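Local coordinates for extracellular solute-binding protein family 5 (Brucella melitensis, PDB 4ONY) that probably serves as the periplasmic substrate-binding component of an ABC transporter, consistent with peptide uptake in its solute-binding family, at residues R328-F337 with G554-H562; F436-E445 with R476-L486. All coordinates share one frame; numbering follows the deposited sequence.

Contact 1 of 2, residues R328-F337 with G554-H562; sequences RQALGLLFDF and GDYYVPLYH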
loop_
_atom_site.group_PDB
_atom_site.type_symbol
_atom_site.label_atom_id
_atom_site.label_comp_id
_atom_site.label_asym_id
_atom_site.label_seq_id
_atom_site.Cartn_x
_atom_site.Cartn_y
_atom_site.Cartn_z
ATOM N N ARG A 328 -12.948 -25.046 -4.401
ATOM C CA ARG A 328 -12.084 -23.874 -4.621
ATOM C C ARG A 328 -10.622 -24.305 -4.775
ATOM O O ARG A 328 -9.933 -23.845 -5.681
ATOM C CB ARG A 328 -12.237 -22.840 -3.485
ATOM C CG ARG A 328 -13.674 -22.326 -3.399
ATOM C CD ARG A 328 -13.791 -21.112 -2.545
ATOM N NE ARG A 328 -13.312 -21.350 -1.171
ATOM C CZ ARG A 328 -14.022 -21.710 -0.122
ATOM N NH1 ARG A 328 -15.287 -22.002 -0.221
ATOM N NH2 ARG A 328 -13.426 -21.784 1.064
ATOM N N GLN A 329 -10.175 -25.219 -3.930
ATOM C CA GLN A 329 -8.803 -25.721 -4.007
ATOM C C GLN A 329 -8.511 -26.358 -5.375
ATOM O O GLN A 329 -7.506 -26.050 -5.999
ATOM C CB GLN A 329 -8.565 -26.737 -2.898
ATOM C CG GLN A 329 -7.140 -27.225 -2.654
ATOM C CD GLN A 329 -7.137 -28.411 -1.665
ATOM O OE1 GLN A 329 -8.201 -28.876 -1.162
ATOM N NE2 GLN A 329 -6.002 -28.906 -1.409
ATOM N N ALA A 330 -9.398 -27.251 -5.835
ATOM C CA ALA A 330 -9.270 -27.861 -7.169
ATOM C C ALA A 330 -9.189 -26.811 -8.279
ATOM O O ALA A 330 -8.317 -26.892 -9.168
ATOM C CB ALA A 330 -10.462 -28.771 -7.457
ATOM N N LEU A 331 -10.113 -25.860 -8.271
ATOM C CA LEU A 331 -10.169 -24.879 -9.375
ATOM C C LEU A 331 -8.942 -23.965 -9.408
ATOM O O LEU A 331 -8.496 -23.582 -10.472
ATOM C CB LEU A 331 -11.434 -24.038 -9.318
ATOM C CG LEU A 331 -12.723 -24.866 -9.472
ATOM C CD1 LEU A 331 -13.949 -23.973 -9.359
ATOM C CD2 LEU A 331 -12.857 -25.776 -10.661
ATOM N N GLY A 332 -8.440 -23.608 -8.230
ATOM C CA GLY A 332 -7.177 -22.906 -8.082
ATOM C C GLY A 332 -5.993 -23.608 -8.748
ATOM O O GLY A 332 -5.110 -22.936 -9.261
ATOM N N LEU A 333 -5.969 -24.938 -8.758
ATOM C CA LEU A 333 -4.813 -25.647 -9.316
ATOM C C LEU A 333 -4.748 -25.484 -10.837
ATOM O O LEU A 333 -3.687 -25.696 -11.437
ATOM C CB LEU A 333 -4.910 -27.147 -8.979
ATOM C CG LEU A 333 -4.875 -27.521 -7.517
ATOM C CD1 LEU A 333 -5.264 -28.987 -7.353
ATOM C CD2 LEU A 333 -3.522 -27.228 -6.893
ATOM N N LEU A 334 -5.871 -25.108 -11.465
ATOM C CA LEU A 334 -5.957 -25.129 -12.920
ATOM C C LEU A 334 -5.423 -23.883 -13.644
ATOM O O LEU A 334 -5.196 -23.924 -14.874
ATOM C CB LEU A 334 -7.385 -25.397 -13.348
ATOM C CG LEU A 334 -7.916 -26.736 -12.879
ATOM C CD1 LEU A 334 -9.366 -26.831 -13.220
ATOM C CD2 LEU A 334 -7.157 -27.881 -13.554
ATOM N N PHE A 335 -5.206 -22.786 -12.912
ATOM C CA PHE A 335 -4.613 -21.632 -13.523
ATOM C C PHE A 335 -3.135 -21.918 -13.916
ATOM O O PHE A 335 -2.337 -22.348 -13.071
ATOM C CB PHE A 335 -4.681 -20.416 -12.651
ATOM C CG PHE A 335 -4.003 -19.218 -13.295
ATOM C CD1 PHE A 335 -4.548 -18.641 -14.420
ATOM C CD2 PHE A 335 -2.799 -18.726 -12.799
ATOM C CE1 PHE A 335 -3.920 -17.594 -15.049
ATOM C CE2 PHE A 335 -2.177 -17.670 -13.420
ATOM C CZ PHE A 335 -2.731 -17.113 -14.545
ATOM N N ASP A 336 -2.808 -21.746 -15.199
ATOM C CA ASP A 336 -1.450 -22.009 -15.705
ATOM C C ASP A 336 -0.680 -20.713 -15.795
ATOM O O ASP A 336 -0.711 -20.024 -16.808
ATOM C CB ASP A 336 -1.481 -22.748 -17.045
ATOM C CG ASP A 336 -0.111 -23.220 -17.480
ATOM O OD1 ASP A 336 0.907 -22.676 -16.980
ATOM O OD2 ASP A 336 -0.061 -24.132 -18.347
ATOM N N PHE A 337 0.003 -20.371 -14.701
ATOM C CA PHE A 337 0.741 -19.144 -14.669
ATOM C C PHE A 337 1.912 -19.160 -15.653
ATOM O O PHE A 337 2.222 -18.134 -16.275
ATOM C CB PHE A 337 1.286 -18.799 -13.285
ATOM C CG PHE A 337 2.239 -17.631 -13.307
ATOM C CD1 PHE A 337 1.796 -16.377 -13.685
ATOM C CD2 PHE A 337 3.572 -17.786 -12.993
ATOM C CE1 PHE A 337 2.677 -15.289 -13.754
ATOM C CE2 PHE A 337 4.460 -16.697 -13.026
ATOM C CZ PHE A 337 4.006 -15.444 -13.399
ATOM N N GLY A 554 -7.977 -21.602 2.851
ATOM C CA GLY A 554 -9.352 -21.470 2.450
ATOM C C GLY A 554 -9.574 -21.383 0.938
ATOM O O GLY A 554 -10.716 -21.413 0.497
ATOM N N ASP A 555 -8.513 -21.225 0.158
ATOM C CA ASP A 555 -8.638 -20.962 -1.283
ATOM C C ASP A 555 -9.767 -19.943 -1.592
ATOM O O ASP A 555 -10.688 -20.189 -2.393
ATOM C CB ASP A 555 -8.800 -22.267 -2.061
ATOM C CG ASP A 555 -7.547 -23.103 -2.019
ATOM O OD1 ASP A 555 -6.631 -22.852 -2.857
ATOM O OD2 ASP A 555 -7.469 -23.996 -1.150
ATOM N N TYR A 556 -9.654 -18.770 -0.964
ATOM C CA TYR A 556 -10.577 -17.688 -1.229
ATOM C C TYR A 556 -10.200 -16.921 -2.484
ATOM O O TYR A 556 -11.077 -16.429 -3.168
ATOM C CB TYR A 556 -10.633 -16.758 -0.021
ATOM C CG TYR A 556 -11.093 -17.455 1.254
ATOM C CD1 TYR A 556 -12.354 -17.999 1.334
ATOM C CD2 TYR A 556 -10.281 -17.562 2.341
ATOM C CE1 TYR A 556 -12.803 -18.634 2.464
ATOM C CE2 TYR A 556 -10.716 -18.167 3.496
ATOM C CZ TYR A 556 -11.972 -18.699 3.573
ATOM O OH TYR A 556 -12.374 -19.344 4.725
ATOM N N TYR A 557 -8.893 -16.837 -2.755
ATOM C CA TYR A 557 -8.322 -16.270 -3.951
ATOM C C TYR A 557 -7.561 -17.358 -4.696
ATOM O O TYR A 557 -7.063 -18.315 -4.079
ATOM C CB TYR A 557 -7.336 -15.153 -3.615
ATOM C CG TYR A 557 -7.924 -13.795 -3.250
ATOM C CD1 TYR A 557 -8.912 -13.671 -2.307
ATOM C CD2 TYR A 557 -7.464 -12.640 -3.844
ATOM C CE1 TYR A 557 -9.404 -12.426 -1.952
ATOM C CE2 TYR A 557 -7.971 -11.411 -3.502
ATOM C CZ TYR A 557 -8.932 -11.316 -2.558
ATOM O OH TYR A 557 -9.452 -10.117 -2.216
ATOM N N VAL A 558 -7.499 -17.246 -6.024
ATOM C CA VAL A 558 -6.502 -17.947 -6.827
ATOM C C VAL A 558 -5.438 -16.866 -7.046
ATOM O O VAL A 558 -5.641 -15.936 -7.813
ATOM C CB VAL A 558 -7.024 -18.380 -8.191
ATOM C CG1 VAL A 558 -5.957 -19.145 -8.955
ATOM C CG2 VAL A 558 -8.308 -19.210 -8.039
ATOM N N PRO A 559 -4.323 -16.963 -6.336
ATOM C CA PRO A 559 -3.338 -15.882 -6.395
ATOM C C PRO A 559 -2.677 -15.848 -7.782
ATOM O O PRO A 559 -2.327 -16.902 -8.342
ATOM C CB PRO A 559 -2.376 -16.251 -5.268
ATOM C CG PRO A 559 -2.409 -17.756 -5.208
ATOM C CD PRO A 559 -3.848 -18.121 -5.549
ATOM N N LEU A 560 -2.474 -14.647 -8.331
ATOM C CA LEU A 560 -1.953 -14.513 -9.680
ATOM C C LEU A 560 -0.479 -14.160 -9.637
ATOM O O LEU A 560 0.334 -15.057 -9.411
ATOM C CB LEU A 560 -2.805 -13.517 -10.474
ATOM C CG LEU A 560 -4.213 -14.029 -10.803
ATOM C CD1 LEU A 560 -5.121 -12.991 -11.476
ATOM C CD2 LEU A 560 -4.125 -15.282 -11.650
ATOM N N TYR A 561 -0.116 -12.881 -9.798
ATOM C CA TYR A 561 1.249 -12.515 -10.047
ATOM C C TYR A 561 1.517 -11.045 -9.768
ATOM O O TYR A 561 0.595 -10.231 -9.624
ATOM C CB TYR A 561 1.626 -12.859 -11.504
ATOM C CG TYR A 561 0.554 -12.417 -12.476
ATOM C CD1 TYR A 561 0.373 -11.072 -12.784
ATOM C CD2 TYR A 561 -0.290 -13.326 -13.028
ATOM C CE1 TYR A 561 -0.638 -10.664 -13.639
ATOM C CE2 TYR A 561 -1.260 -12.935 -13.900
ATOM C CZ TYR A 561 -1.439 -11.610 -14.195
ATOM O OH TYR A 561 -2.434 -11.270 -15.058
ATOM N N HIS A 562 2.791 -10.736 -9.674
ATOM C CA HIS A 562 3.277 -9.420 -9.303
ATOM C C HIS A 562 4.635 -9.243 -9.951
ATOM O O HIS A 562 5.271 -10.235 -10.391
ATOM C CB HIS A 562 3.426 -9.332 -7.767
ATOM C CG HIS A 562 4.483 -10.227 -7.214
ATOM N ND1 HIS A 562 4.290 -11.583 -7.015
ATOM C CD2 HIS A 562 5.770 -9.987 -6.878
ATOM C CE1 HIS A 562 5.420 -12.144 -6.615
ATOM N NE2 HIS A 562 6.329 -11.194 -6.507
HETATM O O HOH W 1 -13.107 -22.086 4.267
HETATM O O HOH W 2 -5.561 -24.439 -4.837
#
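Gln329 and Gly332 of helix 325-333 lie over Asp555 and Val558, where the chain leaves helix 537-553 for strand 557-562, their CA atoms 5.5 Å (Gln329 to Asp555) and 5.2 Å (Gly332 to Val558) apart. Arg328 grips one atom, Gly554 O, side-on: NE lies 3.1 Å and NH2 2.8 Å from it, the carbonyl oxygen within the guanidinium plane, and NE adds a weak bond to Asp555 O. A bend at chi3 (-58°) turns the guanidinium onto these carbonyls. Asp555 lays its carboxylate along CB and CG of Gln329; OD2 is salt-bridged to Arg384, and a water joins OD1 to Gln329 O. Val558 CG2 packs on Gly332 CA, still on the helix. Beyond the helix the contact is aromatic and apolar: Leu560 sets CD2 over one face of the Phe335 ring, a CH-pi contact 3.8 Å from the ring centroid. Phe337 and Tyr561 meet rim to rim with planes 27° apart, and Phe337 CE1 reaches Tyr561 CB at 3.5 Å. Two arginine bonds thus hold the carbonyl of buried Gly554 just after helix 537-553, with a weaker third on Asp555 O, while aromatic packing joins the strand to the start of helix 337-344.

Contact 2 of 2, residues F436-E445 with R476-L486; sequences FEIMTRSPDE and RLQTFDYDMIL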
loop_
_atom_site.group_PDB
_atom_site.type_symbol
_atom_site.label_atom_id
_atom_site.label_comp_id
_atom_site.label_asym_id
_atom_site.label_seq_id
_atom_site.Cartn_x
_atom_site.Cartn_y
_atom_site.Cartn_z
ATOM N N PHE A 436 -19.966 -21.214 -14.331
ATOM C CA PHE A 436 -19.987 -19.996 -13.589
ATOM C C PHE A 436 -19.523 -18.832 -14.435
ATOM O O PHE A 436 -19.056 -19.021 -15.570
ATOM C CB PHE A 436 -19.161 -20.092 -12.304
ATOM C CG PHE A 436 -17.684 -20.289 -12.497
ATOM C CD1 PHE A 436 -16.822 -19.192 -12.504
ATOM C CD2 PHE A 436 -17.132 -21.565 -12.515
ATOM C CE1 PHE A 436 -15.460 -19.370 -12.603
ATOM C CE2 PHE A 436 -15.767 -21.755 -12.586
ATOM C CZ PHE A 436 -14.929 -20.649 -12.649
ATOM N N GLU A 437 -19.713 -17.634 -13.908
ATOM C CA GLU A 437 -19.355 -16.402 -14.604
ATOM C C GLU A 437 -18.155 -15.696 -13.964
ATOM O O GLU A 437 -18.100 -15.517 -12.732
ATOM C CB GLU A 437 -20.555 -15.433 -14.574
ATOM C CG GLU A 437 -20.321 -14.075 -15.212
ATOM C CD GLU A 437 -21.478 -13.163 -14.958
ATOM O OE1 GLU A 437 -21.523 -12.485 -13.931
ATOM O OE2 GLU A 437 -22.362 -13.072 -15.820
ATOM N N ILE A 438 -17.228 -15.234 -14.781
ATOM C CA ILE A 438 -16.203 -14.292 -14.318
ATOM C C ILE A 438 -16.572 -12.876 -14.796
ATOM O O ILE A 438 -16.614 -12.621 -16.026
ATOM C CB ILE A 438 -14.804 -14.655 -14.822
ATOM C CG1 ILE A 438 -14.430 -16.085 -14.388
ATOM C CG2 ILE A 438 -13.782 -13.673 -14.266
ATOM C CD1 ILE A 438 -13.104 -16.572 -14.939
ATOM N N MET A 439 -16.866 -11.979 -13.854
ATOM C CA MET A 439 -17.178 -10.597 -14.179
ATOM C C MET A 439 -15.849 -9.832 -14.256
ATOM O O MET A 439 -15.067 -9.767 -13.254
ATOM C CB MET A 439 -18.097 -9.965 -13.143
ATOM C CG MET A 439 -18.543 -8.532 -13.490
ATOM S SD MET A 439 -19.784 -7.786 -12.372
ATOM C CE MET A 439 -18.814 -7.690 -10.802
ATOM N N THR A 440 -15.598 -9.242 -15.419
ATOM C CA THR A 440 -14.341 -8.517 -15.671
ATOM C C THR A 440 -14.564 -7.039 -15.952
ATOM O O THR A 440 -15.630 -6.653 -16.445
ATOM C CB THR A 440 -13.636 -9.092 -16.879
ATOM O OG1 THR A 440 -14.544 -9.164 -17.968
ATOM C CG2 THR A 440 -13.137 -10.448 -16.574
ATOM N N ARG A 441 -13.582 -6.199 -15.640
ATOM C CA ARG A 441 -13.797 -4.732 -15.856
ATOM C C ARG A 441 -13.068 -4.126 -17.024
ATOM O O ARG A 441 -13.264 -2.939 -17.270
ATOM C CB ARG A 441 -13.454 -3.838 -14.667
ATOM C CG ARG A 441 -12.826 -4.428 -13.459
ATOM C CD ARG A 441 -12.077 -3.317 -12.727
ATOM N NE ARG A 441 -12.147 -3.442 -11.264
ATOM C CZ ARG A 441 -12.795 -2.605 -10.432
ATOM N NH1 ARG A 441 -13.476 -1.522 -10.860
ATOM N NH2 ARG A 441 -12.758 -2.856 -9.130
ATOM N N SER A 442 -12.184 -4.873 -17.685
ATOM C CA SER A 442 -11.252 -4.289 -18.665
ATOM C C SER A 442 -10.681 -5.345 -19.592
ATOM O O SER A 442 -10.753 -6.541 -19.292
ATOM C CB SER A 442 -10.067 -3.613 -18.003
ATOM O OG SER A 442 -9.163 -4.590 -17.481
ATOM N N PRO A 443 -10.095 -4.894 -20.722
ATOM C CA PRO A 443 -9.517 -5.864 -21.643
ATOM C C PRO A 443 -8.352 -6.636 -21.043
ATOM O O PRO A 443 -8.237 -7.815 -21.308
ATOM C CB PRO A 443 -9.093 -5.004 -22.829
ATOM C CG PRO A 443 -10.104 -3.883 -22.820
ATOM C CD PRO A 443 -10.226 -3.563 -21.355
ATOM N N ASP A 444 -7.559 -6.015 -20.177
ATOM C CA ASP A 444 -6.540 -6.774 -19.451
ATOM C C ASP A 444 -7.140 -7.903 -18.577
ATOM O O ASP A 444 -6.601 -9.013 -18.534
ATOM C CB ASP A 444 -5.680 -5.882 -18.562
ATOM C CG ASP A 444 -4.596 -5.131 -19.329
ATOM O OD1 ASP A 444 -4.405 -5.314 -20.549
ATOM O OD2 ASP A 444 -3.909 -4.347 -18.668
ATOM N N GLU A 445 -8.250 -7.629 -17.899
ATOM C CA GLU A 445 -8.907 -8.667 -17.107
ATOM C C GLU A 445 -9.488 -9.782 -18.001
ATOM O O GLU A 445 -9.355 -10.987 -17.730
ATOM C CB GLU A 445 -9.968 -8.055 -16.199
ATOM C CG GLU A 445 -9.394 -7.193 -15.095
ATOM C CD GLU A 445 -10.357 -6.926 -13.974
ATOM O OE1 GLU A 445 -9.917 -6.326 -12.985
ATOM O OE2 GLU A 445 -11.540 -7.304 -14.040
ATOM N N ARG A 476 -22.516 -4.006 -8.680
ATOM C CA ARG A 476 -22.501 -5.464 -8.384
ATOM C C ARG A 476 -21.544 -5.856 -7.239
ATOM O O ARG A 476 -21.833 -6.788 -6.469
ATOM C CB ARG A 476 -22.250 -6.232 -9.696
ATOM C CG ARG A 476 -23.492 -6.154 -10.611
ATOM C CD ARG A 476 -23.369 -6.884 -11.933
ATOM N NE ARG A 476 -23.166 -8.313 -11.710
ATOM C CZ ARG A 476 -23.014 -9.221 -12.687
ATOM N NH1 ARG A 476 -22.975 -8.828 -13.963
ATOM N NH2 ARG A 476 -22.816 -10.523 -12.387
ATOM N N LEU A 477 -20.412 -5.167 -7.134
ATOM C CA LEU A 477 -19.503 -5.381 -6.016
ATOM C C LEU A 477 -20.215 -5.092 -4.694
ATOM O O LEU A 477 -20.100 -5.822 -3.713
ATOM C CB LEU A 477 -18.293 -4.446 -6.113
ATOM C CG LEU A 477 -17.108 -4.888 -6.971
ATOM C CD1 LEU A 477 -15.874 -4.002 -6.730
ATOM C CD2 LEU A 477 -16.788 -6.335 -6.717
ATOM N N GLN A 478 -20.963 -4.016 -4.689
ATOM C CA GLN A 478 -21.637 -3.564 -3.492
ATOM C C GLN A 478 -22.535 -4.630 -2.861
ATOM O O GLN A 478 -22.624 -4.712 -1.629
ATOM C CB GLN A 478 -22.444 -2.291 -3.846
ATOM C CG GLN A 478 -23.342 -1.789 -2.743
ATOM C CD GLN A 478 -22.623 -0.893 -1.767
ATOM O OE1 GLN A 478 -21.421 -0.618 -1.879
ATOM N NE2 GLN A 478 -23.379 -0.415 -0.796
ATOM N N THR A 479 -23.210 -5.411 -3.701
ATOM C CA THR A 479 -24.188 -6.403 -3.275
ATOM C C THR A 479 -23.607 -7.815 -3.382
ATOM O O THR A 479 -24.320 -8.767 -3.188
ATOM C CB THR A 479 -25.457 -6.366 -4.184
ATOM O OG1 THR A 479 -25.069 -6.559 -5.530
ATOM C CG2 THR A 479 -26.199 -4.974 -4.092
ATOM N N PHE A 480 -22.336 -7.937 -3.734
ATOM C CA PHE A 480 -21.684 -9.230 -3.922
ATOM C C PHE A 480 -22.403 -10.048 -5.005
ATOM O O PHE A 480 -22.512 -11.259 -4.883
ATOM C CB PHE A 480 -21.601 -9.975 -2.589
ATOM C CG PHE A 480 -20.969 -9.143 -1.496
ATOM C CD1 PHE A 480 -19.685 -8.644 -1.647
ATOM C CD2 PHE A 480 -21.681 -8.811 -0.335
ATOM C CE1 PHE A 480 -19.110 -7.830 -0.674
ATOM C CE2 PHE A 480 -21.103 -8.018 0.664
ATOM C CZ PHE A 480 -19.820 -7.518 0.488
ATOM N N ASP A 481 -22.843 -9.363 -6.080
ATOM C CA ASP A 481 -23.596 -10.010 -7.169
ATOM C C ASP A 481 -22.660 -10.550 -8.296
ATOM O O ASP A 481 -22.539 -9.934 -9.339
ATOM C CB ASP A 481 -24.661 -9.068 -7.720
ATOM C CG ASP A 481 -25.488 -9.717 -8.795
ATOM O OD1 ASP A 481 -25.413 -10.964 -8.957
ATOM O OD2 ASP A 481 -26.197 -8.975 -9.469
ATOM N N TYR A 482 -21.932 -11.628 -8.008
ATOM C CA TYR A 482 -20.995 -12.239 -8.942
ATOM C C TYR A 482 -20.614 -13.656 -8.434
ATOM O O TYR A 482 -20.751 -13.947 -7.241
ATOM C CB TYR A 482 -19.720 -11.383 -9.111
ATOM C CG TYR A 482 -19.084 -11.024 -7.783
ATOM C CD1 TYR A 482 -18.229 -11.904 -7.135
ATOM C CD2 TYR A 482 -19.361 -9.803 -7.170
ATOM C CE1 TYR A 482 -17.669 -11.587 -5.902
ATOM C CE2 TYR A 482 -18.814 -9.484 -5.945
ATOM C CZ TYR A 482 -17.966 -10.386 -5.310
ATOM O OH TYR A 482 -17.468 -10.064 -4.086
ATOM N N ASP A 483 -20.136 -14.497 -9.345
ATOM C CA ASP A 483 -19.541 -15.776 -9.015
ATOM C C ASP A 483 -18.061 -15.555 -8.709
ATOM O O ASP A 483 -17.571 -15.935 -7.641
ATOM C CB ASP A 483 -19.678 -16.777 -10.179
ATOM C CG ASP A 483 -21.113 -17.172 -10.449
ATOM O OD1 ASP A 483 -21.932 -17.120 -9.497
ATOM O OD2 ASP A 483 -21.417 -17.523 -11.605
ATOM N N MET A 484 -17.363 -14.946 -9.657
ATOM C CA MET A 484 -15.917 -14.742 -9.568
ATOM C C MET A 484 -15.573 -13.390 -10.190
ATOM O O MET A 484 -16.253 -12.961 -11.195
ATOM C CB MET A 484 -15.195 -15.870 -10.312
ATOM C CG MET A 484 -13.676 -15.731 -10.326
ATOM S SD MET A 484 -12.795 -17.119 -11.082
ATOM C CE MET A 484 -12.952 -18.362 -9.808
ATOM N N ILE A 485 -14.575 -12.713 -9.611
ATOM C CA ILE A 485 -14.008 -11.474 -10.145
ATOM C C ILE A 485 -12.492 -11.545 -10.016
ATOM O O ILE A 485 -11.969 -12.473 -9.396
ATOM C CB ILE A 485 -14.472 -10.203 -9.329
ATOM C CG1 ILE A 485 -14.178 -10.369 -7.831
ATOM C CG2 ILE A 485 -15.976 -9.928 -9.538
ATOM C CD1 ILE A 485 -14.537 -9.178 -6.945
ATOM N N LEU A 486 -11.800 -10.530 -10.531
ATOM C CA LEU A 486 -10.414 -10.275 -10.164
ATOM C C LEU A 486 -10.425 -9.270 -8.998
ATOM O O LEU A 486 -11.168 -8.272 -9.026
ATOM C CB LEU A 486 -9.609 -9.730 -11.353
ATOM C CG LEU A 486 -9.232 -10.667 -12.512
ATOM C CD1 LEU A 486 -10.310 -10.666 -13.567
ATOM C CD2 LEU A 486 -7.966 -10.204 -13.180
HETATM O O HOH W 3 -19.691 -13.198 -11.929
HETATM O O HOH W 4 -23.909 -10.861 -15.507
HETATM O O HOH W 5 -13.023 -8.457 -12.103
HETATM O O HOH W 6 -12.502 -6.052 -8.155
HETATM O O HOH W 7 -11.008 -5.815 -10.728
#
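This is a parallel pairing of the first and third strands of a beta-alpha-beta-alpha-beta run in the mixed sheet: strand 435-440 lies between strands 462-467 and 484-489, and the segments add the start of helix 443-458 and the end of helix 470-478. Ile438 pairs with Met484, and Met439 N donates to Met484 O at 2.9 Å, nearly straight (160°); the return bond from Met484 N to Glu437 O is weak. Just before strand 484-489, Asp483 replaces a backbone acceptor with its side chain: OD2 takes Glu437 N on its anti lone pair, while OD1 is salt-bridged to Arg319. Ile438 and Met484 run side by side on one face, with Met484 SD touching Ile438 CG1 and approaching the Phe436 ring obliquely in a Met-aromatic contact. The other face carries Met439, whose CG stands anti to the backbone N (chi1 -176°), sending the thioether across Arg476; SD lies over one face of the guanidinium, 3.5 Å from CZ of Arg476. That guanidinium is held at its edge as well. NE and NH2 both donate to Asp481 O, and NH2 forms a salt bridge to Glu437 OE1 at 2.8 Å, on the syn lone pair, with carboxylate and guanidinium planes 55° apart. These bonds and the sulfur probably fix its rotation. Beyond strand 435-440, Ser442 N-caps helix 443-458 by accepting from Glu445 N. Glu445 OE2 accepts Arg441 N from above the carboxylate plane at 2.8 Å, and a water donates to that same OE2 and to Met439 O, its oxygen 2.7 Å from both, and accepts from Leu486 N at 2.9 Å.

Both contacts are largely buried and reach the same mixed sheet, with centres about 16 Å apart and nearest atoms about 4 Å apart without touching. Contact 2 joins two neighbouring strands within the sheet, whereas contact 1 packs a helix and the chain after it against strand 557-562, on the far side of strand 310-315 from strand 484-489. Helix 443-458 connects them: it begins in contact 2, and its Ile448 and Tyr452 touch side chains of both. Their arginines differ accordingly. In contact 1 the cross-segment bonds go to backbone carbonyls; in contact 2 the arginine combines a carbonyl of its own segment with a carboxylate across the contact and a methionine sulfur.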